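Local atomic coordinates of deseasin MCP-01 (PDB entry 3VV3), a protein that breaks down collagen as a bacterial serine protease of the subtilisin family. Residues N221-A226 with E294-L299; A277-L282 with T317-N322; G148-I153 with A183-A188; G47-G52 with D154-L159. All blocks are in the same frame, centred on the assembly; numbering follows the deposited sequence.

Interaction 1. Residues N221-A226 with E294-L299; sequences NVLSIA and ELKELL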
loop_
_atom_site.group_PDB
_atom_site.type_symbol
_atom_site.label_atom_id
_atom_site.label_comp_id
_atom_site.label_asym_id
_atom_site.label_seq_id
_atom_site.Cartn_x
_atom_site.Cartn_y
_atom_site.Cartn_z
ATOM N N ASN A 221 -0.028 -19.598 17.904
ATOM C CA ASN A 221 -0.902 -19.738 16.733
ATOM C C ASN A 221 -0.709 -18.625 15.701
ATOM O O ASN A 221 -1.401 -18.585 14.685
ATOM C CB ASN A 221 -2.375 -19.812 17.144
ATOM C CG ASN A 221 -2.850 -18.539 17.810
ATOM O OD1 ASN A 221 -2.103 -17.904 18.557
ATOM N ND2 ASN A 221 -4.097 -18.159 17.548
ATOM N N VAL A 222 0.224 -17.718 15.962
ATOM C CA VAL A 222 0.553 -16.688 14.980
ATOM C C VAL A 222 1.513 -17.260 13.940
ATOM O O VAL A 222 2.550 -17.825 14.290
ATOM C CB VAL A 222 1.187 -15.443 15.653
ATOM C CG1 VAL A 222 1.766 -14.488 14.615
ATOM C CG2 VAL A 222 0.159 -14.730 16.545
ATOM N N LEU A 223 1.157 -17.127 12.664
ATOM C CA LEU A 223 2.010 -17.590 11.579
ATOM C C LEU A 223 2.374 -16.364 10.743
ATOM O O LEU A 223 1.517 -15.777 10.096
ATOM C CB LEU A 223 1.286 -18.660 10.757
ATOM C CG LEU A 223 1.932 -19.171 9.462
ATOM C CD1 LEU A 223 3.364 -19.632 9.691
ATOM C CD2 LEU A 223 1.094 -20.288 8.856
ATOM N N SER A 224 3.644 -15.964 10.804
ATOM C CA SER A 224 4.106 -14.686 10.255
ATOM C C SER A 224 4.757 -14.893 8.908
ATOM O O SER A 224 5.666 -15.719 8.775
ATOM C CB SER A 224 5.128 -14.013 11.192
ATOM O OG SER A 224 4.544 -13.701 12.435
ATOM N N ILE A 225 4.324 -14.116 7.920
ATOM C CA ILE A 225 4.653 -14.417 6.528
ATOM C C ILE A 225 5.457 -13.319 5.823
ATOM O O ILE A 225 5.035 -12.166 5.779
ATOM C CB ILE A 225 3.360 -14.705 5.734
ATOM C CG1 ILE A 225 2.574 -15.847 6.402
ATOM C CG2 ILE A 225 3.678 -15.009 4.278
ATOM C CD1 ILE A 225 3.397 -17.100 6.629
ATOM N N ALA A 226 6.617 -13.691 5.282
ATOM C CA ALA A 226 7.396 -12.799 4.422
ATOM C C ALA A 226 6.942 -12.993 2.986
ATOM O O ALA A 226 6.307 -14.005 2.653
ATOM C CB ALA A 226 8.900 -13.093 4.557
ATOM N N GLU A 294 -0.140 -28.088 14.641
ATOM C CA GLU A 294 0.210 -29.049 13.595
ATOM C C GLU A 294 0.026 -28.443 12.216
ATOM O O GLU A 294 0.860 -28.631 11.325
ATOM C CB GLU A 294 -0.627 -30.329 13.723
ATOM C CG GLU A 294 -0.175 -31.243 14.843
ATOM C CD GLU A 294 -1.133 -32.396 15.090
ATOM O OE1 GLU A 294 -2.316 -32.304 14.683
ATOM O OE2 GLU A 294 -0.693 -33.392 15.706
ATOM N N LEU A 295 -1.077 -27.715 12.048
ATOM C CA LEU A 295 -1.365 -27.008 10.804
ATOM C C LEU A 295 -0.258 -26.008 10.474
ATOM O O LEU A 295 0.254 -25.969 9.349
ATOM C CB LEU A 295 -2.704 -26.285 10.917
ATOM C CG LEU A 295 -3.159 -25.496 9.690
ATOM C CD1 LEU A 295 -3.186 -26.391 8.459
ATOM C CD2 LEU A 295 -4.549 -24.877 9.924
ATOM N N LYS A 296 0.102 -25.197 11.460
ATOM C CA LYS A 296 1.134 -24.190 11.284
ATOM C C LYS A 296 2.449 -24.837 10.878
ATOM O O LYS A 296 3.078 -24.418 9.908
ATOM C CB LYS A 296 1.327 -23.384 12.568
ATOM C CG LYS A 296 2.552 -22.461 12.529
ATOM C CD LYS A 296 2.633 -21.601 13.788
ATOM C CE LYS A 296 3.990 -20.912 13.924
ATOM N NZ LYS A 296 4.060 -20.127 15.181
ATOM N N GLU A 297 2.855 -25.863 11.620
ATOM C CA GLU A 297 4.144 -26.506 11.376
ATOM C C GLU A 297 4.146 -27.237 10.042
ATOM O O GLU A 297 5.176 -27.311 9.367
ATOM C CB GLU A 297 4.519 -27.441 12.533
ATOM C CG GLU A 297 4.808 -26.692 13.831
ATOM C CD GLU A 297 5.487 -27.551 14.887
ATOM O OE1 GLU A 297 5.285 -28.787 14.891
ATOM O OE2 GLU A 297 6.222 -26.979 15.721
ATOM N N LEU A 298 2.990 -27.762 9.653
ATOM C CA LEU A 298 2.872 -28.441 8.371
ATOM C C LEU A 298 3.075 -27.467 7.207
ATOM O O LEU A 298 3.771 -27.772 6.236
ATOM C CB LEU A 298 1.511 -29.130 8.256
ATOM C CG LEU A 298 1.241 -29.872 6.950
ATOM C CD1 LEU A 298 0.511 -31.177 7.242
ATOM C CD2 LEU A 298 0.440 -29.008 6.005
ATOM N N LEU A 299 2.457 -26.296 7.300
ATOM C CA LEU A 299 2.635 -25.273 6.273
ATOM C C LEU A 299 4.102 -24.879 6.159
ATOM O O LEU A 299 4.638 -24.717 5.055
ATOM C CB LEU A 299 1.745 -24.059 6.571
ATOM C CG LEU A 299 0.249 -24.346 6.388
ATOM C CD1 LEU A 299 -0.622 -23.278 7.082
ATOM C CD2 LEU A 299 -0.096 -24.460 4.906
#
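K296 reaches from helix 294-299 to the backbone of strand 222-226, where its NZ gives a hydrogen bond of 2.9 Å to V222 O. The lysine chain leaves the helix with CG anti to the backbone N and stays extended to its end, which carries the ammonium group to the strand. NZ approaches at a C=O...N angle of 153°, tilted 27° from the carbonyl plane. D220 O accepts a second hydrogen bond from the same nitrogen, so two carbonyls just ahead of and at the strand start grip one charge. A methionine in its place would probably leave both carbonyl oxygens without this donor and let the tip turn more freely. The aliphatic stem also packs: L223 CD1 lies 4.1 Å from K296 CG, the two chains sliding past each other in opposite directions. The other branch of L223, CD2, meets L299 CD1 at 3.9 Å, these side chains crossing at about a right angle. L223 also rests on V276 of helix 269-284. Strand and helix run nearly parallel (22°), 9.5 Å apart between axes, as a helix lies on the parallel sheet of the alpha/beta subtilase fold.

Interaction 2. Residues A277-L282 with T317-N322; sequences AGAAAL and TRLNVN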
loop_
_atom_site.group_PDB
_atom_site.type_symbol
_atom_site.label_atom_id
_atom_site.label_comp_id
_atom_site.label_asym_id
_atom_site.label_seq_id
_atom_site.Cartn_x
_atom_site.Cartn_y
_atom_site.Cartn_z
ATOM N N ALA A 277 -3.020 -18.176 4.208
ATOM C CA ALA A 277 -4.338 -18.402 4.791
ATOM C C ALA A 277 -5.164 -19.305 3.876
ATOM O O ALA A 277 -5.851 -20.228 4.337
ATOM C CB ALA A 277 -5.068 -17.080 5.041
ATOM N N GLY A 278 -5.091 -19.048 2.577
ATOM C CA GLY A 278 -5.763 -19.891 1.600
ATOM C C GLY A 278 -5.256 -21.320 1.657
ATOM O O GLY A 278 -6.049 -22.268 1.637
ATOM N N ALA A 279 -3.938 -21.488 1.724
ATOM C CA ALA A 279 -3.368 -22.827 1.818
ATOM C C ALA A 279 -3.822 -23.540 3.097
ATOM O O ALA A 279 -4.107 -24.737 3.074
ATOM C CB ALA A 279 -1.847 -22.786 1.727
ATOM N N ALA A 280 -3.895 -22.804 4.204
ATOM C CA ALA A 280 -4.355 -23.386 5.459
ATOM C C ALA A 280 -5.777 -23.903 5.296
ATOM O O ALA A 280 -6.092 -25.022 5.719
ATOM C CB ALA A 280 -4.279 -22.368 6.606
ATOM N N ALA A 281 -6.638 -23.089 4.690
ATOM C CA ALA A 281 -8.024 -23.501 4.455
ATOM C C ALA A 281 -8.096 -24.732 3.551
ATOM O O ALA A 281 -8.912 -25.629 3.779
ATOM C CB ALA A 281 -8.837 -22.357 3.872
ATOM N N LEU A 282 -7.248 -24.774 2.524
ATOM C CA LEU A 282 -7.224 -25.929 1.621
ATOM C C LEU A 282 -6.806 -27.204 2.355
ATOM O O LEU A 282 -7.405 -28.271 2.164
ATOM C CB LEU A 282 -6.309 -25.671 0.409
ATOM C CG LEU A 282 -6.516 -26.645 -0.762
ATOM C CD1 LEU A 282 -7.969 -26.589 -1.223
ATOM C CD2 LEU A 282 -5.592 -26.311 -1.921
ATOM N N THR A 317 11.503 -21.718 4.291
ATOM C CA THR A 317 10.777 -22.284 3.167
ATOM C C THR A 317 9.786 -21.303 2.549
ATOM O O THR A 317 9.343 -20.352 3.192
ATOM C CB THR A 317 9.983 -23.523 3.590
ATOM O OG1 THR A 317 9.083 -23.152 4.641
ATOM C CG2 THR A 317 10.919 -24.629 4.087
ATOM N N ARG A 318 9.449 -21.566 1.295
ATOM C CA ARG A 318 8.422 -20.837 0.580
ATOM C C ARG A 318 7.234 -21.772 0.400
ATOM O O ARG A 318 7.406 -22.928 0.029
ATOM C CB ARG A 318 8.956 -20.371 -0.783
ATOM C CG ARG A 318 8.004 -19.452 -1.549
ATOM C CD ARG A 318 7.163 -20.206 -2.573
ATOM N NE ARG A 318 8.012 -20.795 -3.612
ATOM C CZ ARG A 318 8.093 -22.095 -3.873
ATOM N NH1 ARG A 318 7.353 -22.967 -3.191
ATOM N NH2 ARG A 318 8.909 -22.524 -4.833
ATOM N N LEU A 319 6.035 -21.258 0.678
ATOM C CA LEU A 319 4.799 -22.047 0.639
ATOM C C LEU A 319 4.691 -22.998 -0.550
ATOM O O LEU A 319 4.917 -22.612 -1.697
ATOM C CB LEU A 319 3.590 -21.111 0.637
ATOM C CG LEU A 319 2.196 -21.738 0.574
ATOM C CD1 LEU A 319 1.879 -22.519 1.842
ATOM C CD2 LEU A 319 1.162 -20.639 0.324
ATOM N N ASN A 320 4.320 -24.243 -0.271
ATOM C CA ASN A 320 3.968 -25.173 -1.328
ATOM C C ASN A 320 2.719 -25.934 -0.922
ATOM O O ASN A 320 2.772 -26.815 -0.066
ATOM C CB ASN A 320 5.110 -26.147 -1.620
ATOM C CG ASN A 320 4.840 -26.978 -2.856
ATOM O OD1 ASN A 320 3.783 -27.600 -2.978
ATOM N ND2 ASN A 320 5.776 -26.959 -3.802
ATOM N N VAL A 321 1.590 -25.572 -1.522
ATOM C CA VAL A 321 0.316 -26.090 -1.048
ATOM C C VAL A 321 0.092 -27.522 -1.520
ATOM O O VAL A 321 -0.604 -28.296 -0.858
ATOM C CB VAL A 321 -0.877 -25.168 -1.393
ATOM C CG1 VAL A 321 -1.118 -25.100 -2.904
ATOM C CG2 VAL A 321 -2.146 -25.631 -0.634
ATOM N N ASN A 322 0.711 -27.888 -2.642
ATOM C CA ASN A 322 0.646 -29.282 -3.065
ATOM C C ASN A 322 1.278 -30.175 -2.009
ATOM O O ASN A 322 0.669 -31.153 -1.559
ATOM C CB ASN A 322 1.331 -29.490 -4.420
ATOM C CG ASN A 322 1.213 -30.929 -4.907
ATOM O OD1 ASN A 322 0.118 -31.497 -4.937
ATOM N ND2 ASN A 322 2.342 -31.529 -5.266
#
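The methyl of A279 is met by two side chains of the other segment: its CB is 3.7 Å from L319 CD1 and likewise 3.7 Å from V321 CG2. The same V321 CG2 also touches L282 CD2 at 3.7 Å, one helical turn on from A279, the valine and leucine side chains crossing at about a right angle. V321 manages both with CG2 anti to the backbone N, while CG1 takes the crowded position between N and carbonyl carbon (chi1 66°). All four side chains are apolar and buried. Behind them, polar groups hold the backbone of 317-322. R318 NH1 donates to L319 O over 2.9 Å, from above the carbonyl plane, and its guanidinium makes salt bridges to D304 and D232. N320 is the N-cap of helix 321-327: its OD1 accepts from Q323 N, while its ND2 binds D304 and D30, the latter a calcium ligand. The side chain of V321 is about 10 Å from a bound calcium ion. Helix 269-284 is thus lodged between strand 166-171, met by A277 and A280, and the start of helix 321-327, with L299 of helix 292-301 against A279, A280 and L319, and helix 31-34 touching V321.

Interaction 3. Residues G148-I153 with A183-A188; sequences GAIKCI and ADAITA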
loop_
_atom_site.group_PDB
_atom_site.type_symbol
_atom_site.label_atom_id
_atom_site.label_comp_id
_atom_site.label_asym_id
_atom_site.label_seq_id
_atom_site.Cartn_x
_atom_site.Cartn_y
_atom_site.Cartn_z
ATOM N N GLY A 148 -10.527 -1.791 17.258
ATOM C CA GLY A 148 -11.293 -2.343 16.151
ATOM C C GLY A 148 -10.826 -3.734 15.747
ATOM O O GLY A 148 -11.634 -4.637 15.531
ATOM N N ALA A 149 -9.513 -3.912 15.633
ATOM C CA ALA A 149 -8.965 -5.212 15.265
ATOM C C ALA A 149 -9.356 -6.241 16.317
ATOM O O ALA A 149 -9.671 -7.373 15.992
ATOM C CB ALA A 149 -7.455 -5.134 15.139
ATOM N N ILE A 150 -9.340 -5.838 17.582
ATOM C CA ILE A 150 -9.752 -6.751 18.657
ATOM C C ILE A 150 -11.240 -7.117 18.560
ATOM O O ILE A 150 -11.619 -8.277 18.754
ATOM C CB ILE A 150 -9.395 -6.174 20.051
ATOM C CG1 ILE A 150 -7.877 -6.198 20.251
ATOM C CG2 ILE A 150 -10.066 -6.969 21.150
ATOM C CD1 ILE A 150 -7.403 -5.361 21.444
ATOM N N LYS A 151 -12.087 -6.143 18.242
ATOM C CA LYS A 151 -13.498 -6.438 18.029
ATOM C C LYS A 151 -13.659 -7.490 16.935
ATOM O O LYS A 151 -14.497 -8.383 17.046
ATOM C CB LYS A 151 -14.294 -5.177 17.676
ATOM C CG LYS A 151 -14.472 -4.221 18.840
ATOM C CD LYS A 151 -15.138 -2.909 18.407
ATOM C CE LYS A 151 -16.617 -3.075 18.117
ATOM N NZ LYS A 151 -17.238 -1.747 17.782
ATOM N N CYS A 152 -12.853 -7.383 15.883
ATOM C CA CYS A 152 -12.884 -8.359 14.794
ATOM C C CYS A 152 -12.470 -9.748 15.254
ATOM O O CYS A 152 -13.141 -10.735 14.954
ATOM C CB CYS A 152 -11.984 -7.911 13.636
ATOM S SG CYS A 152 -12.714 -6.575 12.655
ATOM N N ILE A 153 -11.355 -9.827 15.967
ATOM C CA ILE A 153 -10.884 -11.121 16.454
ATOM C C ILE A 153 -11.912 -11.762 17.388
ATOM O O ILE A 153 -12.256 -12.930 17.228
ATOM C CB ILE A 153 -9.500 -11.010 17.129
ATOM C CG1 ILE A 153 -8.477 -10.482 16.118
ATOM C CG2 ILE A 153 -9.070 -12.368 17.698
ATOM C CD1 ILE A 153 -7.194 -9.957 16.738
ATOM N N ALA A 183 -2.718 -9.139 22.306
ATOM C CA ALA A 183 -2.124 -10.433 22.648
ATOM C C ALA A 183 -3.181 -11.361 23.259
ATOM O O ALA A 183 -3.252 -12.551 22.934
ATOM C CB ALA A 183 -0.966 -10.244 23.610
ATOM N N ASP A 184 -3.991 -10.808 24.157
ATOM C CA ASP A 184 -5.005 -11.591 24.859
ATOM C C ASP A 184 -6.108 -12.066 23.913
ATOM O O ASP A 184 -6.622 -13.174 24.061
ATOM C CB ASP A 184 -5.626 -10.774 25.993
ATOM C CG ASP A 184 -4.695 -10.603 27.185
ATOM O OD1 ASP A 184 -3.602 -11.208 27.211
ATOM O OD2 ASP A 184 -5.069 -9.849 28.107
ATOM N N ALA A 185 -6.481 -11.219 22.955
ATOM C CA ALA A 185 -7.490 -11.596 21.978
ATOM C C ALA A 185 -6.959 -12.752 21.134
ATOM O O ALA A 185 -7.693 -13.696 20.804
ATOM C CB ALA A 185 -7.853 -10.410 21.101
ATOM N N ILE A 186 -5.674 -12.682 20.796
ATOM C CA ILE A 186 -5.047 -13.723 20.004
ATOM C C ILE A 186 -4.943 -15.013 20.811
ATOM O O ILE A 186 -5.157 -16.102 20.282
ATOM C CB ILE A 186 -3.668 -13.282 19.477
ATOM C CG1 ILE A 186 -3.846 -12.102 18.520
ATOM C CG2 ILE A 186 -2.952 -14.450 18.790
ATOM C CD1 ILE A 186 -2.533 -11.416 18.119
ATOM N N THR A 187 -4.629 -14.885 22.095
ATOM C CA THR A 187 -4.612 -16.044 22.976
ATOM C C THR A 187 -5.974 -16.728 23.011
ATOM O O THR A 187 -6.057 -17.959 22.985
ATOM C CB THR A 187 -4.156 -15.667 24.391
ATOM O OG1 THR A 187 -2.782 -15.269 24.346
ATOM C CG2 THR A 187 -4.316 -16.857 25.341
ATOM N N ALA A 188 -7.043 -15.937 23.030
ATOM C CA ALA A 188 -8.383 -16.510 23.028
ATOM C C ALA A 188 -8.645 -17.247 21.724
ATOM O O ALA A 188 -9.296 -18.293 21.716
ATOM C CB ALA A 188 -9.448 -15.444 23.257
#
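I153 meets the one flat group that enters this contact, the peptide carbonyl of A185, with its methyl CG2 3.6 Å from A185 O; no aromatic ring or side-chain amide takes part. The rest is aliphatic. A185 points its CB at the facing helix and there touches the branch methyls of two isoleucines, I150 CG2 at 4.1 Å and I153 CG2 also at 4.1 Å. These isoleucines stand three residues apart on one helix face, and both turn CG2 anti to the backbone N (I153 chi1 -60°), which sets the two CG2 methyls about the single alanine. I153 stretches its other branch along the interface as well, CD1 lying a loose 4.4 Å from I186 CG1. The helix axes approach to 9.6 Å and run nearly parallel, at 11°. On the inner side, I153 and I186 both rest on F196 of strand 195-199, and I153 also on I49 of strand 45-50. C152 is tied by a disulfide to C135 of strand 131-136, and K151 forms a salt bridge with D95. Helix 146-161 links strands 131-136 and 166-171, and helix 180-191 links 166-171 to 195-199; side by side on the parallel sheet, they are the neighbouring helices of successive beta-alpha-beta crossovers, as in the subtilisin-like alpha/beta fold.

Interaction 4. Residues G47-G52 with D154-L159; sequences GVIDTG and DYMVGL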
loop_
_atom_site.group_PDB
_atom_site.type_symbol
_atom_site.label_atom_id
_atom_site.label_comp_id
_atom_site.label_asym_id
_atom_site.label_seq_id
_atom_site.Cartn_x
_atom_site.Cartn_y
_atom_site.Cartn_z
ATOM N N GLY A 47 -11.753 -16.169 8.016
ATOM C CA GLY A 47 -12.074 -14.794 8.354
ATOM C C GLY A 47 -11.033 -13.838 7.807
ATOM O O GLY A 47 -9.832 -14.090 7.925
ATOM N N VAL A 48 -11.493 -12.746 7.198
ATOM C CA VAL A 48 -10.585 -11.713 6.694
ATOM C C VAL A 48 -10.811 -10.436 7.492
ATOM O O VAL A 48 -11.895 -9.854 7.452
ATOM C CB VAL A 48 -10.798 -11.444 5.187
ATOM C CG1 VAL A 48 -9.954 -10.251 4.724
ATOM C CG2 VAL A 48 -10.487 -12.693 4.376
ATOM N N ILE A 49 -9.784 -10.030 8.241
ATOM C CA ILE A 49 -9.841 -8.831 9.073
ATOM C C ILE A 49 -9.072 -7.720 8.358
ATOM O O ILE A 49 -7.840 -7.769 8.243
ATOM C CB ILE A 49 -9.259 -9.123 10.471
ATOM C CG1 ILE A 49 -10.076 -10.245 11.139
ATOM C CG2 ILE A 49 -9.225 -7.840 11.327
ATOM C CD1 ILE A 49 -9.542 -10.721 12.524
ATOM N N ASP A 50 -9.799 -6.737 7.838
ATOM C CA ASP A 50 -9.210 -5.834 6.859
ATOM C C ASP A 50 -10.158 -4.666 6.593
ATOM O O ASP A 50 -10.871 -4.218 7.500
ATOM C CB ASP A 50 -8.932 -6.636 5.581
ATOM C CG ASP A 50 -7.744 -6.109 4.780
ATOM O OD1 ASP A 50 -7.790 -4.958 4.299
ATOM O OD2 ASP A 50 -6.772 -6.869 4.594
ATOM N N THR A 51 -10.167 -4.172 5.357
ATOM C CA THR A 51 -11.059 -3.077 4.983
ATOM C C THR A 51 -12.456 -3.568 4.610
ATOM O O THR A 51 -13.298 -2.774 4.179
ATOM C CB THR A 51 -10.522 -2.287 3.767
ATOM O OG1 THR A 51 -10.488 -3.144 2.623
ATOM C CG2 THR A 51 -9.122 -1.749 4.035
ATOM N N GLY A 52 -12.686 -4.872 4.745
ATOM C CA GLY A 52 -13.957 -5.471 4.373
ATOM C C GLY A 52 -13.807 -6.530 3.288
ATOM O O GLY A 52 -12.696 -6.894 2.904
ATOM N N ASP A 154 -12.425 -10.982 18.333
ATOM C CA ASP A 154 -13.463 -11.476 19.235
ATOM C C ASP A 154 -14.688 -11.976 18.460
ATOM O O ASP A 154 -15.285 -12.998 18.814
ATOM C CB ASP A 154 -13.892 -10.380 20.216
ATOM C CG ASP A 154 -12.819 -10.049 21.250
ATOM O OD1 ASP A 154 -11.776 -10.736 21.310
ATOM O OD2 ASP A 154 -13.037 -9.083 22.017
ATOM N N TYR A 155 -15.075 -11.246 17.416
ATOM C CA TYR A 155 -16.237 -11.638 16.608
ATOM C C TYR A 155 -16.010 -12.991 15.953
ATOM O O TYR A 155 -16.876 -13.870 15.992
ATOM C CB TYR A 155 -16.522 -10.586 15.529
ATOM C CG TYR A 155 -17.562 -10.975 14.493
ATOM C CD1 TYR A 155 -18.922 -10.900 14.782
ATOM C CD2 TYR A 155 -17.186 -11.364 13.206
ATOM C CE1 TYR A 155 -19.883 -11.242 13.833
ATOM C CE2 TYR A 155 -18.148 -11.702 12.245
ATOM C CZ TYR A 155 -19.490 -11.634 12.571
ATOM O OH TYR A 155 -20.445 -11.955 11.633
ATOM N N MET A 156 -14.838 -13.151 15.350
ATOM C CA MET A 156 -14.488 -14.397 14.677
ATOM C C MET A 156 -14.416 -15.557 15.667
ATOM O O MET A 156 -14.871 -16.669 15.372
ATOM C CB MET A 156 -13.144 -14.237 13.939
ATOM C CG MET A 156 -13.159 -13.160 12.848
ATOM S SD MET A 156 -14.105 -13.663 11.390
ATOM C CE MET A 156 -13.876 -12.219 10.349
ATOM N N VAL A 157 -13.826 -15.308 16.832
ATOM C CA VAL A 157 -13.743 -16.345 17.863
ATOM C C VAL A 157 -15.146 -16.720 18.328
ATOM O O VAL A 157 -15.438 -17.895 18.542
ATOM C CB VAL A 157 -12.888 -15.900 19.050
ATOM C CG1 VAL A 157 -12.971 -16.921 20.187
ATOM C CG2 VAL A 157 -11.435 -15.690 18.591
ATOM N N GLY A 158 -16.015 -15.722 18.449
ATOM C CA GLY A 158 -17.417 -15.965 18.762
ATOM C C GLY A 158 -18.074 -16.915 17.765
ATOM O O GLY A 158 -18.782 -17.850 18.150
ATOM N N LEU A 159 -17.841 -16.689 16.476
ATOM C CA LEU A 159 -18.430 -17.559 15.457
ATOM C C LEU A 159 -17.940 -19.000 15.636
ATOM O O LEU A 159 -18.730 -19.956 15.622
ATOM C CB LEU A 159 -18.094 -17.054 14.051
ATOM C CG LEU A 159 -18.718 -15.734 13.588
ATOM C CD1 LEU A 159 -18.249 -15.402 12.161
ATOM C CD2 LEU A 159 -20.240 -15.811 13.638
#
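G47 and M156 face each other with CA atoms 6.8 Å apart, where strand 47-50 and helix 154-159 run antiparallel (169° between axes, 9.9 Å apart). G47 is extended, and any CB on it would point at the helix and collide with M156 SD; the missing side chain makes room for the methionine. M156 fills the space at G47: its chain is bent at chi2 (-72°), bringing SD to 3.8 Å and CE to 3.7 Å from G47 CA. CE also lies 4.0 Å from V48 N and, more loosely, 4.4 Å from I49 CG1. The helix belongs to the beta-alpha-beta crossover from strand 131-136 to strand 166-171, which passes over strand 45-50 lying between them in the parallel sheet. M156 accordingly also touches V133 and C135 of one flanking strand and L166 and L169 of the other. At the C-terminal end of the strand, D50 is probably the aspartate of the Ser-His-Asp triad: its OD1 is hydrogen-bonded to H105 ND1 and, through its anti lone pair, to T51 N at 2.7 Å. On the helix, Y155 has L159 CG over one ring face, 4.2 Å above the plane; its OH is hydrogen-bonded to D86, a calcium ligand, and its ring meets that of Y83 at about 90°.

Interactions 3 and 4 share helix 146-161 and touch through I49, whose CG2 lies 3.6 Å from C152 CB; their centres are 9 Å apart. Interaction 3 also reaches interaction 1, I186 CG2 lying 3.8 Å from V222 CG2. Interactions 1 and 2 join through L299, whose CD1 is 3.8 Å from A280 CB. Interactions 2 and 3 do not touch; they sit on opposite sides of the chain's centre, about 24 Å apart between centres. The probable active site draws on two of them: strand 45-50 of interaction 4 ends in D50, and helix 269-284 of interaction 2 carries, near its start, S270, probably the nucleophile, with H105 completing the triad.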